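Local coordinates for protein predicted ATPase of the ABC class (Vibrio vulnificus, PDB 5D6A) that probably binds and hydrolyses ATP as a P-loop ATPase of the ABC class, and holds the ATP analogue AMP-PNP in this crystal, at residues Gly97-Phe101 with Ala183-Cys188; Ser119-Thr124 with Glu504-Glu508; Val207-Ala211 with Tyr293-Asp297; Thr495-Leu500 with Ala561-Met566; Pro529-Ser534 with Pro556-Met560. All coordinates share one frame; numbering follows the deposited sequence.

Contact 1 of 5, residues Gly97-Phe101 with Ala183-Cys188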
# COMPACT_ATOMS: atom_id res chain seq x y z
N GLY A 97 24.03 14.12 -14.00
CA GLY A 97 24.52 14.25 -12.63
C GLY A 97 24.70 15.71 -12.25
O GLY A 97 24.37 16.11 -11.13
N ALA A 98 25.22 16.51 -13.18
CA ALA A 98 25.42 17.93 -12.95
C ALA A 98 24.10 18.59 -12.55
O ALA A 98 24.04 19.34 -11.59
CB ALA A 98 25.99 18.59 -14.20
N ARG A 99 23.05 18.28 -13.29
CA ARG A 99 21.71 18.81 -13.01
C ARG A 99 21.22 18.35 -11.64
O ARG A 99 20.57 19.11 -10.91
CB ARG A 99 20.73 18.35 -14.09
CG ARG A 99 20.98 18.93 -15.47
CD ARG A 99 20.30 18.09 -16.53
NE ARG A 99 18.88 17.90 -16.26
CZ ARG A 99 18.10 17.00 -16.85
NH1 ARG A 99 18.60 16.17 -17.76
NH2 ARG A 99 16.81 16.93 -16.52
N ASP A 100 21.53 17.10 -11.30
CA ASP A 100 21.15 16.53 -10.01
C ASP A 100 21.92 17.22 -8.89
O ASP A 100 21.35 17.60 -7.87
CB ASP A 100 21.44 15.03 -9.98
CG ASP A 100 21.05 14.39 -8.66
OD1 ASP A 100 19.85 14.43 -8.31
OD2 ASP A 100 21.93 13.81 -8.00
N PHE A 101 23.23 17.36 -9.09
CA PHE A 101 24.10 17.99 -8.10
C PHE A 101 23.68 19.43 -7.83
O PHE A 101 23.69 19.89 -6.69
CB PHE A 101 25.56 17.93 -8.57
CG PHE A 101 26.55 18.41 -7.54
CD1 PHE A 101 27.09 17.52 -6.62
CD2 PHE A 101 26.94 19.74 -7.50
CE1 PHE A 101 28.00 17.96 -5.67
CE2 PHE A 101 27.85 20.17 -6.55
CZ PHE A 101 28.38 19.29 -5.64
N ALA A 183 33.55 17.84 -5.46
CA ALA A 183 32.36 17.03 -5.20
C ALA A 183 31.47 16.96 -6.45
O ALA A 183 30.80 15.96 -6.68
CB ALA A 183 31.57 17.59 -4.02
N LEU A 184 31.47 18.03 -7.24
CA LEU A 184 30.68 18.09 -8.47
C LEU A 184 31.18 17.07 -9.50
O LEU A 184 30.41 16.26 -10.01
CB LEU A 184 30.73 19.49 -9.08
CG LEU A 184 30.09 19.70 -10.46
CD1 LEU A 184 28.64 19.22 -10.50
CD2 LEU A 184 30.17 21.16 -10.86
N LEU A 185 32.48 17.13 -9.79
CA LEU A 185 33.09 16.22 -10.75
C LEU A 185 32.83 14.77 -10.33
O LEU A 185 32.35 13.97 -11.12
CB LEU A 185 34.59 16.48 -10.86
CG LEU A 185 35.00 17.88 -11.35
CD1 LEU A 185 36.50 18.07 -11.26
CD2 LEU A 185 34.51 18.13 -12.77
N THR A 186 33.13 14.46 -9.07
CA THR A 186 32.92 13.11 -8.55
C THR A 186 31.48 12.65 -8.75
O THR A 186 31.23 11.51 -9.12
CB THR A 186 33.25 13.05 -7.04
OG1 THR A 186 34.60 13.46 -6.82
CG2 THR A 186 33.05 11.63 -6.50
N HIS A 187 30.53 13.55 -8.50
CA HIS A 187 29.12 13.24 -8.64
C HIS A 187 28.78 12.92 -10.10
O HIS A 187 28.17 11.89 -10.39
CB HIS A 187 28.28 14.42 -8.14
CG HIS A 187 26.83 14.09 -7.95
ND1 HIS A 187 26.32 13.66 -6.75
CD2 HIS A 187 25.78 14.15 -8.81
CE1 HIS A 187 25.02 13.46 -6.87
NE2 HIS A 187 24.67 13.74 -8.12
N CYS A 188 29.21 13.79 -11.01
CA CYS A 188 28.97 13.61 -12.44
C CYS A 188 29.69 12.39 -13.01
O CYS A 188 29.21 11.75 -13.94
CB CYS A 188 29.40 14.85 -13.21
SG CYS A 188 28.55 16.36 -12.72
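Phe-101 and His-187 meet where helices 92-109 and 181-199 cross, and with Leu-184 they make up most of the close-packed part. The local axes approach to 8.7 Å at 131°, and at one end Gly-97 lets the backbones draw near, its CA 4.5 Å from Cys-188 CA. There the sulfur of Cys-188 lies alongside Ala-98, with SG 3.7 Å from Ala-98 CB. Further along, the Phe-101 ring lies over the backbone of Leu-184: Leu-184 CA sits 3.8 Å from the ring centroid, almost on the ring normal, a CH-pi contact, and Leu-184 CD1 touches Phe-101 CD2 at 3.5 Å. The same ring turns its edge to the face of the His-187 imidazole in an offset edge-to-face pair, centroids 5.4 Å apart and planes at 61°. With CG anti to its own nitrogen (chi1 -167°), His-187 stretches across to helix 92-109. NE2 donates a bent hydrogen bond of 2.7 Å to Asp-100 OD2, which accepts on its anti lone pair close to the imidazole plane. Arg-104 forms a salt bridge to the same oxygen, so OD2 of this buried carboxylate has two partners. The loose side lies outward: Thr-186 is exposed, and Leu-185 and Arg-99 point away from the facing helix, Arg-99 to a salt bridge with Asp-127. Overall, two helices cross with a glycine at their close point and a buried His-carboxylate hydrogen bond beside the aromatic pair, joining a helix of the N-terminal family region to helix 181-199 of the P-loop region.

Contact 2 of 5, residues Ser119-Thr124 with Glu504-Glu508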
# COMPACT_ATOMS: atom_id res chain seq x y z
N SER A 119 12.41 19.91 -5.60
CA SER A 119 12.14 18.47 -5.60
C SER A 119 13.40 17.61 -5.76
O SER A 119 14.04 17.61 -6.81
CB SER A 119 11.13 18.14 -6.71
OG SER A 119 10.69 16.80 -6.62
N LEU A 120 13.76 16.88 -4.69
CA LEU A 120 14.91 15.98 -4.70
C LEU A 120 14.41 14.55 -4.83
O LEU A 120 13.23 14.29 -4.58
CB LEU A 120 15.74 16.12 -3.42
CG LEU A 120 16.38 17.49 -3.19
CD1 LEU A 120 17.09 17.51 -1.84
CD2 LEU A 120 17.33 17.84 -4.31
N HIS A 121 15.29 13.64 -5.20
CA HIS A 121 14.90 12.25 -5.44
C HIS A 121 15.65 11.22 -4.60
O HIS A 121 15.95 10.12 -5.07
CB HIS A 121 15.05 11.95 -6.93
CG HIS A 121 14.44 13.00 -7.80
ND1 HIS A 121 15.16 14.08 -8.25
CD2 HIS A 121 13.17 13.17 -8.24
CE1 HIS A 121 14.37 14.86 -8.96
NE2 HIS A 121 13.16 14.33 -8.97
N GLY A 122 15.94 11.59 -3.35
CA GLY A 122 16.61 10.69 -2.42
C GLY A 122 17.93 10.11 -2.89
O GLY A 122 18.85 10.85 -3.25
N GLN A 123 18.00 8.78 -2.91
CA GLN A 123 19.22 8.07 -3.29
C GLN A 123 19.44 7.91 -4.79
O GLN A 123 20.49 7.40 -5.20
CB GLN A 123 19.22 6.68 -2.63
CG GLN A 123 19.12 6.73 -1.12
CD GLN A 123 20.30 7.43 -0.49
OE1 GLN A 123 20.14 8.47 0.14
NE2 GLN A 123 21.49 6.89 -0.71
N THR A 124 18.49 8.34 -5.61
CA THR A 124 18.61 8.19 -7.06
C THR A 124 18.90 9.49 -7.79
O THR A 124 18.70 10.58 -7.26
CB THR A 124 17.34 7.57 -7.68
OG1 THR A 124 16.21 8.39 -7.35
CG2 THR A 124 17.11 6.16 -7.16
N GLU A 504 10.38 5.07 -8.14
CA GLU A 504 11.21 5.75 -7.15
C GLU A 504 10.57 7.02 -6.57
O GLU A 504 10.53 7.20 -5.36
CB GLU A 504 12.54 6.12 -7.79
CG GLU A 504 13.53 6.80 -6.86
CD GLU A 504 14.00 5.91 -5.72
OE1 GLU A 504 14.02 4.67 -5.89
OE2 GLU A 504 14.38 6.46 -4.67
N SER A 505 10.07 7.89 -7.44
CA SER A 505 9.50 9.16 -7.00
C SER A 505 8.09 9.43 -7.50
O SER A 505 7.66 8.90 -8.53
CB SER A 505 10.40 10.31 -7.47
OG SER A 505 9.84 11.57 -7.15
N SER A 506 7.36 10.27 -6.76
CA SER A 506 6.02 10.66 -7.16
C SER A 506 6.14 11.58 -8.38
O SER A 506 5.17 11.77 -9.10
CB SER A 506 5.30 11.38 -6.02
OG SER A 506 5.95 12.58 -5.70
N ASP A 507 7.34 12.14 -8.58
CA ASP A 507 7.60 13.01 -9.73
C ASP A 507 7.37 12.25 -11.02
O ASP A 507 6.79 12.79 -11.95
CB ASP A 507 9.03 13.55 -9.71
CG ASP A 507 9.29 14.52 -8.56
OD1 ASP A 507 8.40 14.69 -7.70
OD2 ASP A 507 10.38 15.11 -8.53
N GLU A 508 7.85 11.01 -11.08
CA GLU A 508 7.63 10.22 -12.30
C GLU A 508 6.17 9.80 -12.43
O GLU A 508 5.68 9.59 -13.54
CB GLU A 508 8.64 9.05 -12.45
CG GLU A 508 8.88 8.17 -11.24
CD GLU A 508 10.00 7.15 -11.46
OE1 GLU A 508 10.33 6.83 -12.62
OE2 GLU A 508 10.55 6.65 -10.45
O HOH W 1 15.87 7.03 -2.57
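Ser-119 and His-121 converge on one oxygen of Asp-507, in the first turn of helix 506-519. The hydroxyl of Ser-119, swung opposite its own main-chain nitrogen (chi1 -171°), donates from OG to Asp-507 OD2 at 2.6 Å, on the syn lone pair. His-121 arrives with its ring standing almost upright on the carboxylate, planes 89° apart; its NE2 is 2.9 Å from the same Asp-507 OD2, but the N-H points well off line and the bond is weak. Ser-505 OG also lies at the edge of this imidazole, near its plane, while serving as N-cap: it accepts from Asp-507 N at 2.9 Å. In return Glu-508 OE2 accepts from Ser-505 N, completing a capping box, and from Glu-504 N as well. At the other end Thr-124 and Glu-504 come from opposite directions. Glu-504 is bent at chi2 (65°), which lays its CG and CD alongside the methyl and hydroxyl of Thr-124, CD being 3.4 Å from Thr-124 CG2. The Thr-124 hydroxyl is turned back on its own type II' turn, OG1 donating to His-121 O at 2.9 Å, and that carbonyl also receives Thr-124 N. The two Glu-504 oxygens have different partners: OE1 pairs with Arg-280, while OE2 reaches Gln-123 N through a water. The chemistry is mostly polar, with Thr-124 and Glu-504 adding van der Waals contact. The Asp-507 carboxylate, held by a serine hydroxyl and weakly by His-121 at a helix N-terminus, is probably stabilised as the anion, and it ties the N-terminal region to the C-terminal domain.

Contact 3 of 5, residues Val207-Ala211 with Tyr293-Asp297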
# COMPACT_ATOMS: atom_id res chain seq x y z
N VAL A 207 22.65 -8.96 -18.40
CA VAL A 207 21.40 -8.23 -18.12
C VAL A 207 21.54 -7.39 -16.85
O VAL A 207 20.70 -6.53 -16.58
CB VAL A 207 20.17 -9.15 -18.00
CG1 VAL A 207 19.92 -9.85 -19.32
CG2 VAL A 207 20.34 -10.16 -16.87
N SER A 208 22.59 -7.65 -16.07
CA SER A 208 22.84 -6.91 -14.84
C SER A 208 24.29 -7.11 -14.39
O SER A 208 24.93 -8.11 -14.75
CB SER A 208 21.88 -7.35 -13.74
OG SER A 208 22.02 -6.54 -12.58
N PHE A 209 24.80 -6.17 -13.61
CA PHE A 209 26.17 -6.22 -13.11
C PHE A 209 26.28 -5.66 -11.70
O PHE A 209 25.98 -4.49 -11.47
CB PHE A 209 27.09 -5.45 -14.05
CG PHE A 209 28.50 -5.31 -13.54
CD1 PHE A 209 29.42 -6.33 -13.72
CD2 PHE A 209 28.91 -4.15 -12.90
CE1 PHE A 209 30.72 -6.20 -13.26
CE2 PHE A 209 30.20 -4.02 -12.44
CZ PHE A 209 31.11 -5.04 -12.62
N VAL A 210 26.72 -6.50 -10.76
CA VAL A 210 26.89 -6.10 -9.36
C VAL A 210 28.38 -6.03 -9.04
O VAL A 210 29.02 -7.06 -8.81
CB VAL A 210 26.21 -7.09 -8.40
CG1 VAL A 210 26.37 -6.63 -6.96
CG2 VAL A 210 24.73 -7.24 -8.74
N ALA A 211 28.92 -4.82 -9.02
CA ALA A 211 30.34 -4.61 -8.74
C ALA A 211 30.75 -5.11 -7.36
O ALA A 211 29.98 -5.03 -6.40
CB ALA A 211 30.67 -3.13 -8.88
N TYR A 293 27.39 1.43 -8.35
CA TYR A 293 28.16 0.69 -9.35
C TYR A 293 27.47 -0.62 -9.70
O TYR A 293 28.12 -1.61 -10.04
CB TYR A 293 29.62 0.51 -8.92
CG TYR A 293 30.41 1.79 -9.05
CD1 TYR A 293 30.87 2.22 -10.29
CD2 TYR A 293 30.70 2.57 -7.94
CE1 TYR A 293 31.59 3.39 -10.43
CE2 TYR A 293 31.43 3.75 -8.06
CZ TYR A 293 31.87 4.15 -9.31
OH TYR A 293 32.59 5.32 -9.45
N ILE A 294 26.14 -0.60 -9.62
CA ILE A 294 25.31 -1.73 -9.99
C ILE A 294 24.41 -1.24 -11.11
O ILE A 294 23.75 -0.21 -10.97
CB ILE A 294 24.43 -2.23 -8.83
CG1 ILE A 294 25.26 -2.51 -7.58
CG2 ILE A 294 23.69 -3.50 -9.25
CD1 ILE A 294 24.45 -3.00 -6.40
N VAL A 295 24.40 -1.96 -12.23
CA VAL A 295 23.56 -1.59 -13.37
C VAL A 295 22.72 -2.79 -13.81
O VAL A 295 23.12 -3.94 -13.64
CB VAL A 295 24.39 -1.07 -14.57
CG1 VAL A 295 25.03 0.27 -14.23
CG2 VAL A 295 25.44 -2.09 -14.99
N THR A 296 21.55 -2.50 -14.37
CA THR A 296 20.64 -3.53 -14.83
C THR A 296 19.89 -3.04 -16.07
O THR A 296 19.73 -1.84 -16.28
CB THR A 296 19.61 -3.89 -13.74
OG1 THR A 296 20.29 -4.30 -12.55
CG2 THR A 296 18.69 -5.01 -14.19
N ASP A 297 19.47 -3.99 -16.89
CA ASP A 297 18.70 -3.68 -18.08
C ASP A 297 17.63 -2.66 -17.71
O ASP A 297 16.83 -2.89 -16.80
CB ASP A 297 18.07 -4.98 -18.61
CG ASP A 297 17.27 -4.78 -19.87
OD1 ASP A 297 16.87 -3.64 -20.18
OD2 ASP A 297 17.04 -5.79 -20.55
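Strands 208-211 and 294-296 run antiparallel at 174°, with Phe-209 and Val-295 as the hydrogen-bonded pair (Phe-209 N to Val-295 O 2.8 Å, Val-295 N to Phe-209 O 3.1 Å), the non-hydrogen-bonded pairs Ser-208/Thr-296 and Val-210/Ile-294 around it, and further bonds at the ends from Asp-297 N to Val-207 O and, weakly, from Ala-211 N to Tyr-293 O. On one face two hydroxyls meet: Ser-208 OG and Thr-296 OG1 lie 2.8 Å apart in a hydrogen bond, and either could be the donor. Thr-296 OG1 is also bonded to Ile-278 O, so this buried polar pair reaches beyond the ladder. With CG2 anti to its nitrogen, Thr-296 lays that methyl along Val-207 O. Next along this face, Val-210 and Ile-294 stand side by side, pointing the same way, with Val-210 CG2 3.9 Å from Ile-294 CG2; the Val-210 side chain is about 10 Å from the bound AMP-PNP. The other face carries Phe-209 and Val-295. Here Val-295 tucks CG2 between its own nitrogen and carbonyl carbon, against Phe-209 CB at 3.9 Å. Ala-211 CB packs on Tyr-293 CB at the strand end, 3.8 Å away. In the four-stranded antiparallel sheet, strand 294-296 is an outermost strand within this chain, and helix 181-199 covers its Val-295 and the preceding Tyr-293 through Leu-197. Strand 206-211 is sandwiched between 294-296 and strand 249-257, where Phe-209 touches Val-251 and Val-210 touches Leu-254.

Contact 4 of 5, residues Thr495-Leu500 with Ala561-Met566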
# COMPACT_ATOMS: atom_id res chain seq x y z
N THR A 495 -5.81 5.66 -10.06
CA THR A 495 -5.11 4.44 -10.46
C THR A 495 -4.17 3.98 -9.35
O THR A 495 -3.32 4.74 -8.90
CB THR A 495 -4.28 4.68 -11.73
OG1 THR A 495 -5.14 5.14 -12.78
CG2 THR A 495 -3.59 3.39 -12.17
N ASP A 496 -4.34 2.73 -8.94
CA ASP A 496 -3.50 2.15 -7.90
C ASP A 496 -2.19 1.64 -8.52
O ASP A 496 -2.20 0.77 -9.39
CB ASP A 496 -4.26 1.02 -7.21
CG ASP A 496 -3.52 0.45 -6.03
OD1 ASP A 496 -2.35 0.84 -5.81
OD2 ASP A 496 -4.10 -0.40 -5.33
N LEU A 497 -1.08 2.19 -8.05
CA LEU A 497 0.24 1.82 -8.56
C LEU A 497 1.11 1.18 -7.48
O LEU A 497 2.34 1.16 -7.59
CB LEU A 497 0.95 3.06 -9.11
CG LEU A 497 0.23 3.85 -10.22
CD1 LEU A 497 1.05 5.07 -10.62
CD2 LEU A 497 -0.04 2.98 -11.44
N SER A 498 0.48 0.64 -6.44
CA SER A 498 1.18 0.00 -5.33
C SER A 498 2.10 -1.13 -5.76
O SER A 498 3.22 -1.25 -5.28
CB SER A 498 0.18 -0.56 -4.32
OG SER A 498 -0.65 0.46 -3.81
N ALA A 499 1.60 -1.97 -6.67
CA ALA A 499 2.36 -3.13 -7.15
C ALA A 499 3.65 -2.75 -7.86
O ALA A 499 4.61 -3.52 -7.85
CB ALA A 499 1.49 -3.98 -8.07
N LEU A 500 3.68 -1.57 -8.48
CA LEU A 500 4.86 -1.10 -9.19
C LEU A 500 5.85 -0.59 -8.14
O LEU A 500 5.99 0.61 -7.94
CB LEU A 500 4.49 0.02 -10.17
CG LEU A 500 3.37 -0.29 -11.17
CD1 LEU A 500 3.12 0.91 -12.06
CD2 LEU A 500 3.70 -1.51 -12.01
N ALA A 561 2.25 0.31 -17.87
CA ALA A 561 1.87 -0.42 -16.66
C ALA A 561 0.77 0.33 -15.91
O ALA A 561 -0.23 -0.27 -15.51
CB ALA A 561 3.08 -0.62 -15.76
N ALA A 562 0.96 1.63 -15.72
CA ALA A 562 -0.03 2.47 -15.03
C ALA A 562 -1.32 2.52 -15.82
O ALA A 562 -2.42 2.46 -15.26
CB ALA A 562 0.52 3.87 -14.82
N LEU A 563 -1.18 2.62 -17.14
CA LEU A 563 -2.32 2.71 -18.04
C LEU A 563 -3.09 1.38 -18.10
O LEU A 563 -4.31 1.37 -18.25
CB LEU A 563 -1.83 3.13 -19.43
CG LEU A 563 -2.81 3.65 -20.46
CD1 LEU A 563 -3.66 4.80 -19.91
CD2 LEU A 563 -2.03 4.11 -21.68
N ASN A 564 -2.37 0.26 -17.96
CA ASN A 564 -2.98 -1.07 -17.96
C ASN A 564 -3.84 -1.29 -16.72
O ASN A 564 -4.68 -2.18 -16.70
CB ASN A 564 -1.91 -2.17 -17.99
CG ASN A 564 -1.14 -2.21 -19.30
OD1 ASN A 564 -1.62 -1.74 -20.33
ND2 ASN A 564 0.04 -2.80 -19.27
N ARG A 565 -3.61 -0.48 -15.69
CA ARG A 565 -4.35 -0.58 -14.43
C ARG A 565 -5.41 0.51 -14.25
O ARG A 565 -6.08 0.55 -13.21
CB ARG A 565 -3.37 -0.56 -13.25
CG ARG A 565 -2.51 -1.81 -13.21
CD ARG A 565 -1.33 -1.69 -12.26
NE ARG A 565 -0.62 -2.96 -12.18
CZ ARG A 565 0.21 -3.43 -13.10
NH1 ARG A 565 0.79 -4.60 -12.92
NH2 ARG A 565 0.47 -2.73 -14.20
N MSE A 566 -5.55 1.38 -15.24
CA MSE A 566 -6.58 2.43 -15.19
C MSE A 566 -7.85 1.77 -15.65
O MSE A 566 -7.91 1.23 -16.75
CB MSE A 566 -6.20 3.62 -16.06
CG MSE A 566 -6.74 4.92 -15.48
SE MSE A 566 -8.26 5.55 -16.55
CE MSE A 566 -7.22 6.15 -18.11
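Thr-495 sets CG2 anti to its backbone nitrogen, with OG1 beside that nitrogen (chi1 -57°), so that the methyl drops toward the end of the opposite helix, 3.4 Å from Ala-562 O, and the hydroxyl lies across the CB and CG of selenomethionine Met-566. Arg-565, extended from CG to NE (chi2 167°, chi3 175°), runs back past Asp-496 and carries its guanidinium under Leu-500. There Leu-500 CD2 stands 4.0 Å above the guanidinium plane, over its centre. In that plane Arg-565 NH2 donates to Ala-561 O at 2.9 Å, although it meets the carbonyl from above the carbonyl plane. NH1 is in a salt bridge with Glu-306, and Trp-346 adds a cation-pi contact; these interactions together hold the flat group against which Leu-500 packs. Leu-497 CD2 meets Ala-562 CB at 3.5 Å, and Leu-500 CD2 also touches Ala-561 CB at 3.9 Å. Asp-496 holds the loop itself, its OD1 accepting Ser-498 N in an Asx turn and Ser-498 OG as well. With Trp-516 beside both partners, the end of an edge strand and its following loop thus pack on the C-terminal end of helix 556-564, in the C-terminal domain.

Contact 5 of 5, residues Pro529-Ser534 with Pro556-Met560. Unlike the reference sequence in segment 529-534: Ser-534 (reference Asn).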
# COMPACT_ATOMS: atom_id res chain seq x y z
N PRO A 529 0.87 1.88 -28.77
CA PRO A 529 1.00 2.87 -27.69
C PRO A 529 2.40 2.97 -27.07
O PRO A 529 2.87 4.08 -26.81
CB PRO A 529 -0.00 2.40 -26.64
CG PRO A 529 -0.98 1.56 -27.39
CD PRO A 529 -0.19 0.90 -28.48
N ALA A 530 3.04 1.83 -26.82
CA ALA A 530 4.37 1.82 -26.23
C ALA A 530 5.36 2.60 -27.11
O ALA A 530 6.18 3.36 -26.60
CB ALA A 530 4.85 0.39 -26.03
N LYS A 531 5.28 2.40 -28.42
CA LYS A 531 6.14 3.09 -29.38
C LYS A 531 5.84 4.58 -29.36
O LYS A 531 6.75 5.40 -29.39
CB LYS A 531 5.93 2.52 -30.79
CG LYS A 531 6.75 3.20 -31.89
CD LYS A 531 6.31 2.69 -33.26
CE LYS A 531 7.01 3.41 -34.40
NZ LYS A 531 8.48 3.16 -34.44
N GLN A 532 4.55 4.92 -29.30
CA GLN A 532 4.13 6.32 -29.27
C GLN A 532 4.67 7.00 -28.02
O GLN A 532 5.24 8.09 -28.09
CB GLN A 532 2.60 6.42 -29.29
CG GLN A 532 2.07 7.83 -29.47
CD GLN A 532 0.56 7.91 -29.35
OE1 GLN A 532 -0.09 7.03 -28.77
NE2 GLN A 532 -0.02 8.99 -29.88
N ILE A 533 4.48 6.36 -26.87
CA ILE A 533 4.94 6.88 -25.59
C ILE A 533 6.45 7.11 -25.61
O ILE A 533 6.94 8.13 -25.14
CB ILE A 533 4.57 5.93 -24.43
CG1 ILE A 533 3.05 5.89 -24.26
CG2 ILE A 533 5.22 6.39 -23.13
CD1 ILE A 533 2.56 4.79 -23.34
N SER A 534 7.18 6.14 -26.17
CA SER A 534 8.64 6.23 -26.25
C SER A 534 9.06 7.46 -27.06
O SER A 534 10.01 8.15 -26.71
CB SER A 534 9.20 4.96 -26.88
OG SER A 534 10.62 5.00 -26.93
N PRO A 556 8.82 4.21 -20.51
CA PRO A 556 7.63 3.93 -21.33
C PRO A 556 6.85 2.73 -20.81
O PRO A 556 5.62 2.73 -20.81
CB PRO A 556 8.22 3.62 -22.71
CG PRO A 556 9.52 4.35 -22.74
CD PRO A 556 10.03 4.40 -21.33
N ILE A 557 7.58 1.71 -20.36
CA ILE A 557 6.97 0.50 -19.83
C ILE A 557 6.16 0.80 -18.57
O ILE A 557 5.15 0.15 -18.30
CB ILE A 557 8.02 -0.61 -19.57
CG1 ILE A 557 7.33 -1.94 -19.28
CG2 ILE A 557 8.98 -0.21 -18.45
CD1 ILE A 557 8.29 -3.11 -19.13
N ASP A 558 6.59 1.79 -17.79
CA ASP A 558 5.86 2.17 -16.57
C ASP A 558 4.58 2.94 -16.89
O ASP A 558 3.57 2.77 -16.20
CB ASP A 558 6.77 2.96 -15.62
CG ASP A 558 7.87 2.10 -15.00
OD1 ASP A 558 7.67 0.87 -14.86
OD2 ASP A 558 8.93 2.66 -14.64
N VAL A 559 4.61 3.77 -17.93
CA VAL A 559 3.43 4.53 -18.34
C VAL A 559 2.35 3.53 -18.76
O VAL A 559 1.17 3.69 -18.42
CB VAL A 559 3.74 5.47 -19.52
CG1 VAL A 559 2.48 6.18 -19.99
CG2 VAL A 559 4.80 6.49 -19.13
N MSE A 560 2.77 2.50 -19.50
CA MSE A 560 1.86 1.45 -19.95
C MSE A 560 1.35 0.69 -18.76
O MSE A 560 0.15 0.45 -18.65
CB MSE A 560 2.58 0.46 -20.87
CG MSE A 560 2.82 1.02 -22.27
SE MSE A 560 1.11 1.54 -23.11
CE MSE A 560 0.23 -0.22 -23.15
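This is an apolar helix-to-helix contact within the C-terminal domain, in which Ile-533 of helix 529-536 fits against Pro-556, Val-559 and selenomethionine Met-560 of helix 556-564. The local axes come within 9.2 Å at 127°, and no hydrogen bond crosses between them. Ile-533 does most of the work with two branches. Its CD1 methyl meets Val-559 CG1 at 3.6 Å, the two side chains reaching toward each other tip to tip, and also touches the selenium of Met-560, SE, at 3.6 Å. Its CG2 methyl settles over the start of the other helix, 3.9 Å from Pro-556 CA. Met-560 is folded rather than extended (chi2 -58°, chi3 -62°), which swings its selenium across to the first turn of the partner helix; SE lies 3.8 Å from Pro-529 CB, and Met-560 CG is 4.3 Å from Ala-530 CB. Toward exposed Ser-534, the ring of Pro-556 brings its CG to 4.1 Å from Ser-534 CA; this serine differs from the reference sequence, which has asparagine. Each helix opens with a proline, Pro-529 or Pro-556, a residue suited to a first turn. Val-559 also packs on Ile-512, Val-515 and Trp-516 of helix 506-519, bringing a third helix to the same cluster. The arrangement is a small apolar cluster of helices in the C-terminal domain, the pair here crossing at a steep angle.

Contacts 1, 3 and 4 are buried; contacts 2 and 5 are only partly so. Contacts 4 and 5 both use helix 556-564, on which Trp-516 packs in each, but contact 5 is apolar whereas contact 4 also buries the Arg-565 guanidinium. Contact 3 stands apart as a backbone-bonded strand ladder, yet helix 181-199, one partner of contact 1, covers its outer strand. Contacts 1 and 2 touch between Asp-100 and Thr-124, and Arg-104 serves both, binding Asp-100 and Gly-122 O. Both also place a histidine against an aspartate, in a mixed aromatic and aliphatic setting in contact 1 and a polar one in contact 2, where the N- and C-terminal parts of the chain meet.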